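Phi class glutathione transferase GSTF1 (Populus tremula x Populus tremuloides, PDB 4RI6) probably catalyses the conjugation of glutathione to electrophilic substrates, displacing a halide, and binds glutathione in the thioredoxin-like domain of each subunit of a dimer. Local coordinates at residues K49-G54 / T65-R70; P57-E62 / R70-Y75. All coordinates share one frame; numbering follows the deposited sequence.

Contact 1. Residues K49-G54 / T65-R70; sequences KIQPFG and TLFESR. With GSH (glutathione), chain C.
P52 CD lies over one face of the F67 phenyl, 4.0 Å from its centroid and 24° off the ring normal, a CH-pi contact displaced toward the rim. The packing lies beside the glutathione site of the thioredoxin-like domain, where the loop after helix 45-48 meets strand 65-67. F53 adds its ring edge, with F53 CE2 4.0 Å from F67 CE1, and W102 of the second subunit meets F67 edge-to-face, so the phenyl also belongs to the dimer interface. Q51 runs across F67 at about a right angle; its CG sits 3.5 Å from F67 CB, and the bend at chi2 (-73°) lays the amide alongside F67 CB and CD1, tilted to the ring plane. Its OE1 accepts from F53 N inside the Q51-G54 type I turn, which helps to fix the amide's rotation and leaves NE2 to reach a water. That water also accepts from E68 N and donates to glutathione O12, so one molecule joins the Q51 loop, the E68 backbone and the ligand.

Beyond it is E68, the N-cap of helix 69-79: GSH N1 donates to E68 OE1 (2.6 Å) and more weakly to E68 OE2. The alpha-carboxylate of the ligand's gamma-glutamyl residue sits at the helix N-terminus, where the dipole would probably favour its charge: S69 N donates to GSH O12 (2.8 Å, 155°) and S69 OG to GSH O11 (2.6 Å).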
ATOM      1  N   LYS A  49      -3.997  18.897 -11.658  1.00 32.28           N
ATOM      2  CA  LYS A  49      -4.424  19.632 -10.471  1.00 33.36           C
ATOM      3  C   LYS A  49      -5.144  18.737  -9.472  1.00 32.09           C
ATOM      4  O   LYS A  49      -5.114  19.005  -8.272  1.00 32.40           O
ATOM      5  CB  LYS A  49      -5.338  20.810 -10.851  1.00 36.64           C
ATOM      6  CG  LYS A  49      -4.615  22.014 -11.445  1.00 40.13           C
ATOM      7  CD  LYS A  49      -3.715  22.696 -10.405  1.00 42.60           C
ATOM      8  CE  LYS A  49      -4.489  23.527  -9.364  1.00 43.92           C
ATOM      9  NZ  LYS A  49      -4.546  24.985  -9.712  1.00 44.48           N
ATOM     10  N   ILE A  50      -5.783  17.668  -9.954  1.00 29.44           N
ATOM     11  CA  ILE A  50      -6.511  16.783  -9.049  1.00 28.80           C
ATOM     12  C   ILE A  50      -5.785  15.466  -8.810  1.00 29.16           C
ATOM     13  O   ILE A  50      -6.027  14.839  -7.788  1.00 29.94           O
ATOM     14  CB  ILE A  50      -7.939  16.518  -9.537  1.00 28.98           C
ATOM     15  CG1 ILE A  50      -7.971  15.725 -10.833  1.00 29.79           C
ATOM     16  CG2 ILE A  50      -8.677  17.831  -9.759  1.00 30.50           C
ATOM     17  CD1 ILE A  50      -9.359  15.218 -11.145  1.00 31.17           C
ATOM     18  N   GLN A  51      -4.883  15.064  -9.703  1.00 27.30           N
ATOM     19  CA  GLN A  51      -4.045  13.880  -9.461  1.00 27.38           C
ATOM     20  C   GLN A  51      -2.613  14.238  -9.854  1.00 28.07           C
ATOM     21  O   GLN A  51      -2.267  14.236 -11.046  1.00 28.66           O
ATOM     22  CB  GLN A  51      -4.550  12.655 -10.241  1.00 25.35           C
ATOM     23  CG  GLN A  51      -4.439  11.333  -9.453  1.00 25.25           C
ATOM     24  CD  GLN A  51      -3.018  10.816  -9.324  1.00 25.44           C
ATOM     25  OE1 GLN A  51      -2.053  11.490  -9.702  1.00 27.02           O
ATOM     26  NE2 GLN A  51      -2.879   9.606  -8.764  1.00 24.86           N
ATOM     27  N   PRO A  52      -1.776  14.562  -8.853  1.00 28.41           N
ATOM     28  CA  PRO A  52      -0.506  15.237  -9.169  1.00 28.88           C
ATOM     29  C   PRO A  52       0.549  14.315  -9.771  1.00 28.98           C
ATOM     30  O   PRO A  52       1.564  14.782 -10.282  1.00 30.37           O
ATOM     31  CB  PRO A  52      -0.054  15.796  -7.812  1.00 28.79           C
ATOM     32  CG  PRO A  52      -0.766  14.981  -6.790  1.00 28.97           C
ATOM     33  CD  PRO A  52      -2.035  14.486  -7.404  1.00 28.47           C
ATOM     34  N   PHE A  53       0.295  13.010  -9.726  1.00 27.84           N
ATOM     35  CA  PHE A  53       1.207  12.035 -10.321  1.00 27.45           C
ATOM     36  C   PHE A  53       0.798  11.667 -11.732  1.00 29.58           C
ATOM     37  O   PHE A  53       1.455  10.866 -12.386  1.00 30.28           O
ATOM     38  CB  PHE A  53       1.297  10.806  -9.412  1.00 25.72           C
ATOM     39  CG  PHE A  53       1.848  11.146  -8.069  1.00 24.07           C
ATOM     40  CD1 PHE A  53       3.208  11.338  -7.905  1.00 24.45           C
ATOM     41  CD2 PHE A  53       1.010  11.361  -6.989  1.00 23.12           C
ATOM     42  CE1 PHE A  53       3.723  11.710  -6.681  1.00 23.20           C
ATOM     43  CE2 PHE A  53       1.539  11.721  -5.753  1.00 22.58           C
ATOM     44  CZ  PHE A  53       2.889  11.907  -5.616  1.00 23.16           C
ATOM     45  N   GLY A  54      -0.255  12.309 -12.220  1.00 30.65           N
ATOM     46  CA  GLY A  54      -0.726  12.053 -13.572  1.00 31.10           C
ATOM     47  C   GLY A  54      -1.146  10.612 -13.770  1.00 31.18           C
ATOM     48  O   GLY A  54      -0.834   9.980 -14.772  1.00 32.71           O
ATOM     49  N   THR A  65     -11.654  15.747  -2.512  1.00 23.32           N
ATOM     50  CA  THR A  65     -11.015  15.180  -3.692  1.00 23.44           C
ATOM     51  C   THR A  65      -9.899  14.243  -3.215  1.00 22.53           C
ATOM     52  O   THR A  65      -9.078  14.621  -2.373  1.00 23.07           O
ATOM     53  CB  THR A  65     -10.454  16.278  -4.612  1.00 25.33           C
ATOM     54  OG1 THR A  65     -11.533  17.072  -5.122  1.00 26.19           O
ATOM     55  CG2 THR A  65      -9.685  15.692  -5.790  1.00 26.67           C
ATOM     56  N   LEU A  66      -9.870  13.021  -3.751  1.00 20.99           N
ATOM     57  CA  LEU A  66      -8.926  11.992  -3.312  1.00 21.04           C
ATOM     58  C   LEU A  66      -8.274  11.314  -4.499  1.00 19.94           C
ATOM     59  O   LEU A  66      -8.902  11.171  -5.541  1.00 21.71           O
ATOM     60  CB  LEU A  66      -9.643  10.931  -2.465  1.00 21.49           C
ATOM     61  CG  LEU A  66     -10.101  11.342  -1.064  1.00 21.49           C
ATOM     62  CD1 LEU A  66     -10.942  10.253  -0.460  1.00 21.96           C
ATOM     63  CD2 LEU A  66      -8.922  11.656  -0.168  1.00 20.58           C
ATOM     64  N   PHE A  67      -7.024  10.891  -4.339  1.00 18.84           N
ATOM     65  CA  PHE A  67      -6.401   9.967  -5.274  1.00 19.09           C
ATOM     66  C   PHE A  67      -5.848   8.745  -4.520  1.00 18.20           C
ATOM     67  O   PHE A  67      -5.965   8.653  -3.304  1.00 17.15           O
ATOM     68  CB  PHE A  67      -5.307  10.658  -6.099  1.00 20.43           C
ATOM     69  CG  PHE A  67      -4.208  11.280  -5.282  1.00 20.61           C
ATOM     70  CD1 PHE A  67      -3.076  10.570  -4.951  1.00 21.77           C
ATOM     71  CD2 PHE A  67      -4.295  12.611  -4.885  1.00 21.55           C
ATOM     72  CE1 PHE A  67      -2.071  11.146  -4.212  1.00 22.83           C
ATOM     73  CE2 PHE A  67      -3.269  13.185  -4.153  1.00 23.19           C
ATOM     74  CZ  PHE A  67      -2.163  12.437  -3.814  1.00 23.53           C
ATOM     75  N   GLU A  68      -5.255   7.831  -5.287  1.00 17.96           N
ATOM     76  CA  GLU A  68      -4.826   6.479  -4.880  1.00 16.21           C
ATOM     77  C   GLU A  68      -6.038   5.589  -4.633  1.00 16.30           C
ATOM     78  O   GLU A  68      -6.810   5.789  -3.713  1.00 17.92           O
ATOM     79  CB  GLU A  68      -3.896   6.476  -3.656  1.00 17.80           C
ATOM     80  CG  GLU A  68      -2.452   6.734  -4.048  1.00 19.57           C
ATOM     81  CD  GLU A  68      -1.838   5.606  -4.858  1.00 21.65           C
ATOM     82  OE1 GLU A  68      -2.455   4.522  -4.960  1.00 21.15           O
ATOM     83  OE2 GLU A  68      -0.724   5.797  -5.388  1.00 24.73           O
ATOM     84  N   SER A  69      -6.169   4.592  -5.490  1.00 16.18           N
ATOM     85  CA  SER A  69      -7.343   3.731  -5.475  1.00 16.59           C
ATOM     86  C   SER A  69      -7.692   3.140  -4.116  1.00 16.96           C
ATOM     87  O   SER A  69      -8.857   3.146  -3.738  1.00 17.05           O
ATOM     88  CB  SER A  69      -7.187   2.602  -6.509  1.00 16.91           C
ATOM     89  OG  SER A  69      -6.092   1.734  -6.253  1.00 17.16           O
ATOM     90  N   ARG A  70      -6.715   2.649  -3.363  1.00 16.70           N
ATOM     91  CA  ARG A  70      -7.045   2.007  -2.104  1.00 15.69           C
ATOM     92  C   ARG A  70      -7.483   3.031  -1.053  1.00 16.52           C
ATOM     93  O   ARG A  70      -8.306   2.711  -0.210  1.00 16.97           O
ATOM     94  CB  ARG A  70      -5.879   1.156  -1.608  1.00 15.91           C
ATOM     95  CG  ARG A  70      -5.603  -0.026  -2.504  1.00 16.03           C
ATOM     96  CD  ARG A  70      -4.274  -0.685  -2.213  1.00 15.95           C
ATOM     97  NE  ARG A  70      -3.921  -1.677  -3.246  1.00 15.35           N
ATOM     98  CZ  ARG A  70      -3.361  -1.381  -4.416  1.00 15.68           C
ATOM     99  NH1 ARG A  70      -3.059  -0.123  -4.738  1.00 16.35           N
ATOM    100  NH2 ARG A  70      -3.075  -2.348  -5.268  1.00 16.15           N
TER
HETATM  101  N1  GSH C 500      -1.193   3.555  -7.055  0.58 23.00           N
HETATM  102  CA1 GSH C 500      -2.174   4.179  -7.924  0.58 29.21           C
HETATM  103  C1  GSH C 500      -3.614   3.875  -7.565  0.58 18.45           C
HETATM  104  O11 GSH C 500      -3.816   2.784  -7.071  0.58 14.60           O
HETATM  105  O12 GSH C 500      -4.539   4.704  -7.731  0.58 17.58           O
HETATM  106  CB1 GSH C 500      -1.845   3.564  -9.265  0.58 31.91           C
HETATM  107  CG1 GSH C 500      -2.330   4.481 -10.348  0.58 29.28           C
HETATM  108  CD1 GSH C 500      -1.823   3.996 -11.675  0.58 23.89           C
HETATM  109  OE1 GSH C 500      -0.698   3.570 -11.852  0.58 27.64           O
HETATM  110  N2  GSH C 500      -2.724   4.117 -12.625  0.58 25.99           N
HETATM  111  CA2 GSH C 500      -2.554   3.788 -14.006  0.58 52.92           C
HETATM  112  C2  GSH C 500      -2.311   5.078 -14.741  0.58 18.91           C
HETATM  113  O2  GSH C 500      -2.882   6.072 -14.357  0.58 22.81           O
HETATM  114  CB2 GSH C 500      -3.850   3.077 -14.418  0.58 21.30           C
HETATM  115  SG2 GSH C 500      -3.790   1.297 -14.116  0.58 28.96           S
HETATM  116  N3  GSH C 500      -1.480   5.030 -15.788  0.58 29.38           N
HETATM  117  CA3 GSH C 500      -1.218   6.172 -16.638  0.58 29.46           C
HETATM  118  C3  GSH C 500       0.037   6.908 -16.249  0.58 25.76           C
HETATM  119  O31 GSH C 500       0.664   6.541 -15.233  0.58 40.35           O
HETATM  120  O32 GSH C 500       0.401   7.862 -16.963  0.58 28.40           O
HETATM  121  O   HOH W   1      -4.878   7.483  -8.108  1.00 19.42           O

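Contact 2. Residues P57-E62 / R70-Y75; sequences PAFKDE and RAICRY
Apolar contacts between F59 and I72 bring strand and helix together, at the point where their CA atoms are nearest (6.7 Å). Both branches of I72 reach F59 CB; I72 CG2 also lies 3.7 Å from F59 CD2, and I72 CD1 also meets P57 CG at 4.1 Å. P57 follows a cis peptide bond and touches bound glutathione as well as A15 and V19 of helix 14-25, so this end of the contact is part of the wall of the glutathione pocket.

The aromatic contact is F59 against Y75. Their ring planes are 75° apart and the centroids 5.5 Å, an oblique pairing in which F59 CE1 comes within 3.6 Å of Y75 CE2. A chi1 of 171° in Y75, with CG anti to the backbone N, sends the ring out from the helix toward the strand.

The topology is that of the thioredoxin fold: strand 58-60 is followed by antiparallel strand 65-67, and helix 69-79 then returns over one face of the sheet. The axes of strand 58-60 and helix 70-75 approach to 9.1 Å with their directions 29° apart. L66 of the neighbouring strand packs on both I72 and Y75.

Polar contact is confined to D61 and Y75. Y75 OH donates to D61 OD2 at 2.7 Å, using the syn lone pair of that oxygen, which lies in the plane of the tyrosine ring at its edge. K79 forms a salt bridge with the same oxygen, while D61 OD1 accepts from S63 N and I64 N, so both carboxylate oxygens have partners. A phenylalanine in place of Y75 would probably leave D61 OD2 without its hydroxyl donor and weaken the polar tie between D61 and helix 69-79.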
ATOM      1  N   PRO A  57      -7.111   6.317 -10.791  1.00 20.68           N
ATOM      2  CA  PRO A  57      -8.228   7.253 -10.773  1.00 21.93           C
ATOM      3  C   PRO A  57      -8.043   8.448  -9.865  1.00 22.84           C
ATOM      4  O   PRO A  57      -7.124   8.502  -9.053  1.00 23.05           O
ATOM      5  CB  PRO A  57      -9.367   6.385 -10.239  1.00 23.01           C
ATOM      6  CG  PRO A  57      -8.702   5.540  -9.257  1.00 22.51           C
ATOM      7  CD  PRO A  57      -7.367   5.184  -9.872  1.00 20.97           C
ATOM      8  N   ALA A  58      -8.958   9.396 -10.013  1.00 23.14           N
ATOM      9  CA  ALA A  58      -9.206  10.407  -8.997  1.00 24.37           C
ATOM     10  C   ALA A  58     -10.681  10.346  -8.616  1.00 24.20           C
ATOM     11  O   ALA A  58     -11.520   9.860  -9.388  1.00 25.05           O
ATOM     12  CB  ALA A  58      -8.813  11.796  -9.490  1.00 25.78           C
ATOM     13  N   PHE A  59     -10.986  10.853  -7.432  1.00 23.73           N
ATOM     14  CA  PHE A  59     -12.305  10.804  -6.846  1.00 24.82           C
ATOM     15  C   PHE A  59     -12.695  12.200  -6.368  1.00 25.28           C
ATOM     16  O   PHE A  59     -11.863  12.895  -5.770  1.00 25.37           O
ATOM     17  CB  PHE A  59     -12.303   9.816  -5.673  1.00 25.29           C
ATOM     18  CG  PHE A  59     -13.522   9.893  -4.817  1.00 25.49           C
ATOM     19  CD1 PHE A  59     -13.668  10.886  -3.872  1.00 24.53           C
ATOM     20  CD2 PHE A  59     -14.524   8.944  -4.939  1.00 25.21           C
ATOM     21  CE1 PHE A  59     -14.807  10.958  -3.093  1.00 25.16           C
ATOM     22  CE2 PHE A  59     -15.646   8.997  -4.151  1.00 25.14           C
ATOM     23  CZ  PHE A  59     -15.791  10.003  -3.225  1.00 25.76           C
ATOM     24  N   LYS A  60     -13.947  12.604  -6.621  1.00 26.32           N
ATOM     25  CA  LYS A  60     -14.524  13.813  -6.031  1.00 27.29           C
ATOM     26  C   LYS A  60     -15.927  13.553  -5.495  1.00 27.24           C
ATOM     27  O   LYS A  60     -16.728  12.888  -6.141  1.00 28.03           O
ATOM     28  CB  LYS A  60     -14.620  14.968  -7.048  1.00 28.03           C
ATOM     29  CG  LYS A  60     -13.329  15.450  -7.675  1.00 30.29           C
ATOM     30  CD  LYS A  60     -13.625  16.674  -8.548  1.00 32.81           C
ATOM     31  CE  LYS A  60     -12.398  17.183  -9.281  1.00 33.38           C
ATOM     32  NZ  LYS A  60     -12.719  18.378 -10.087  1.00 34.82           N
ATOM     33  N   ASP A  61     -16.223  14.079  -4.311  1.00 27.65           N
ATOM     34  CA  ASP A  61     -17.603  14.281  -3.899  1.00 28.67           C
ATOM     35  C   ASP A  61     -17.736  15.705  -3.331  1.00 30.57           C
ATOM     36  O   ASP A  61     -16.812  16.503  -3.475  1.00 30.43           O
ATOM     37  CB  ASP A  61     -18.073  13.183  -2.914  1.00 28.47           C
ATOM     38  CG  ASP A  61     -17.360  13.206  -1.567  1.00 27.22           C
ATOM     39  OD1 ASP A  61     -16.668  14.194  -1.224  1.00 26.27           O
ATOM     40  OD2 ASP A  61     -17.520  12.221  -0.815  1.00 26.57           O
ATOM     41  N   GLU A  62     -18.874  16.025  -2.716  1.00 33.30           N
ATOM     42  CA  GLU A  62     -19.122  17.387  -2.242  1.00 37.38           C
ATOM     43  C   GLU A  62     -18.062  17.793  -1.206  1.00 36.26           C
ATOM     44  O   GLU A  62     -17.779  18.982  -1.031  1.00 37.39           O
ATOM     45  CB  GLU A  62     -20.546  17.519  -1.651  1.00 41.25           C
ATOM     46  CG  GLU A  62     -21.676  16.992  -2.565  1.00 45.02           C
ATOM     47  CD  GLU A  62     -23.046  17.681  -2.358  1.00 47.02           C
ATOM     48  OE1 GLU A  62     -23.700  18.023  -3.379  1.00 46.49           O
ATOM     49  OE2 GLU A  62     -23.477  17.865  -1.190  1.00 48.22           O
ATOM     50  N   ARG A  70      -6.715   2.649  -3.363  1.00 16.70           N
ATOM     51  CA  ARG A  70      -7.045   2.007  -2.104  1.00 15.69           C
ATOM     52  C   ARG A  70      -7.483   3.031  -1.053  1.00 16.52           C
ATOM     53  O   ARG A  70      -8.306   2.711  -0.210  1.00 16.97           O
ATOM     54  CB  ARG A  70      -5.879   1.156  -1.608  1.00 15.91           C
ATOM     55  CG  ARG A  70      -5.603  -0.026  -2.504  1.00 16.03           C
ATOM     56  CD  ARG A  70      -4.274  -0.685  -2.213  1.00 15.95           C
ATOM     57  NE  ARG A  70      -3.921  -1.677  -3.246  1.00 15.35           N
ATOM     58  CZ  ARG A  70      -3.361  -1.381  -4.416  1.00 15.68           C
ATOM     59  NH1 ARG A  70      -3.059  -0.123  -4.738  1.00 16.35           N
ATOM     60  NH2 ARG A  70      -3.075  -2.348  -5.268  1.00 16.15           N
ATOM     61  N   ALA A  71      -6.957   4.259  -1.120  1.00 17.19           N
ATOM     62  CA  ALA A  71      -7.396   5.341  -0.232  1.00 17.22           C
ATOM     63  C   ALA A  71      -8.818   5.761  -0.568  1.00 16.96           C
ATOM     64  O   ALA A  71      -9.662   5.945   0.306  1.00 18.21           O
ATOM     65  CB  ALA A  71      -6.442   6.555  -0.324  1.00 17.56           C
ATOM     66  N   ILE A  72      -9.086   5.882  -1.855  1.00 17.45           N
ATOM     67  CA  ILE A  72     -10.438   6.184  -2.308  1.00 17.97           C
ATOM     68  C   ILE A  72     -11.421   5.121  -1.791  1.00 18.91           C
ATOM     69  O   ILE A  72     -12.506   5.441  -1.310  1.00 18.32           O
ATOM     70  CB  ILE A  72     -10.491   6.270  -3.848  1.00 18.55           C
ATOM     71  CG1 ILE A  72      -9.670   7.478  -4.320  1.00 18.54           C
ATOM     72  CG2 ILE A  72     -11.938   6.390  -4.343  1.00 19.58           C
ATOM     73  CD1 ILE A  72      -9.404   7.521  -5.791  1.00 19.09           C
ATOM     74  N   CYS A  73     -11.023   3.855  -1.867  1.00 18.63           N
ATOM     75  CA  CYS A  73     -11.926   2.779  -1.486  1.00 18.46           C
ATOM     76  C   CYS A  73     -12.149   2.758   0.017  1.00 18.75           C
ATOM     77  O   CYS A  73     -13.256   2.499   0.471  1.00 19.05           O
ATOM     78  CB  CYS A  73     -11.388   1.436  -1.968  1.00 17.31           C
ATOM     79  SG  CYS A  73     -11.474   1.233  -3.766  1.00 18.94           S
ATOM     80  N   ARG A  74     -11.112   3.049   0.804  1.00 18.93           N
ATOM     81  CA  ARG A  74     -11.315   3.094   2.241  1.00 19.60           C
ATOM     82  C   ARG A  74     -12.269   4.230   2.611  1.00 20.47           C
ATOM     83  O   ARG A  74     -13.097   4.090   3.496  1.00 21.27           O
ATOM     84  CB  ARG A  74      -9.983   3.238   2.992  1.00 19.61           C
ATOM     85  CG  ARG A  74      -9.332   1.897   3.242  1.00 21.30           C
ATOM     86  CD  ARG A  74      -8.155   1.947   4.195  1.00 24.09           C
ATOM     87  NE  ARG A  74      -7.027   2.580   3.572  1.00 25.78           N
ATOM     88  CZ  ARG A  74      -6.043   1.954   2.927  1.00 24.27           C
ATOM     89  NH1 ARG A  74      -5.974   0.645   2.821  1.00 23.72           N
ATOM     90  NH2 ARG A  74      -5.088   2.665   2.397  1.00 24.55           N
ATOM     91  N   TYR A  75     -12.151   5.361   1.934  1.00 19.78           N
ATOM     92  CA  TYR A  75     -13.049   6.481   2.200  1.00 20.83           C
ATOM     93  C   TYR A  75     -14.487   6.093   1.880  1.00 21.33           C
ATOM     94  O   TYR A  75     -15.399   6.342   2.662  1.00 21.49           O
ATOM     95  CB  TYR A  75     -12.641   7.705   1.386  1.00 21.44           C
ATOM     96  CG  TYR A  75     -13.647   8.823   1.435  1.00 22.01           C
ATOM     97  CD1 TYR A  75     -13.821   9.565   2.599  1.00 22.69           C
ATOM     98  CD2 TYR A  75     -14.425   9.139   0.326  1.00 22.66           C
ATOM     99  CE1 TYR A  75     -14.715  10.579   2.659  1.00 23.46           C
ATOM    100  CE2 TYR A  75     -15.340  10.158   0.379  1.00 23.19           C
ATOM    101  CZ  TYR A  75     -15.483  10.872   1.554  1.00 23.70           C
ATOM    102  OH  TYR A  75     -16.379  11.908   1.637  1.00 24.82           O
TER

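Contacts 1 and 2 have centres about 8 Å apart and both lie in the N-terminal thioredoxin-like domain. Their segments alternate along the chain: 49-54, 57-62, 65-70 and 70-75. Strands 58-60 and 65-67 are antiparallel neighbours in the sheet, with L66 O 2.8 Å from F59 N in a probable hydrogen bond, and L66 CD1 packs 3.6 Å from Y75 CB. Helix 69-79 serves both: its first turn enters contact 1 at the ligand, while its continuation lies over the sheet in contact 2, with R70 common to the two. Both contacts also reach the second subunit, which places the glutathione pocket next to the dimer interface.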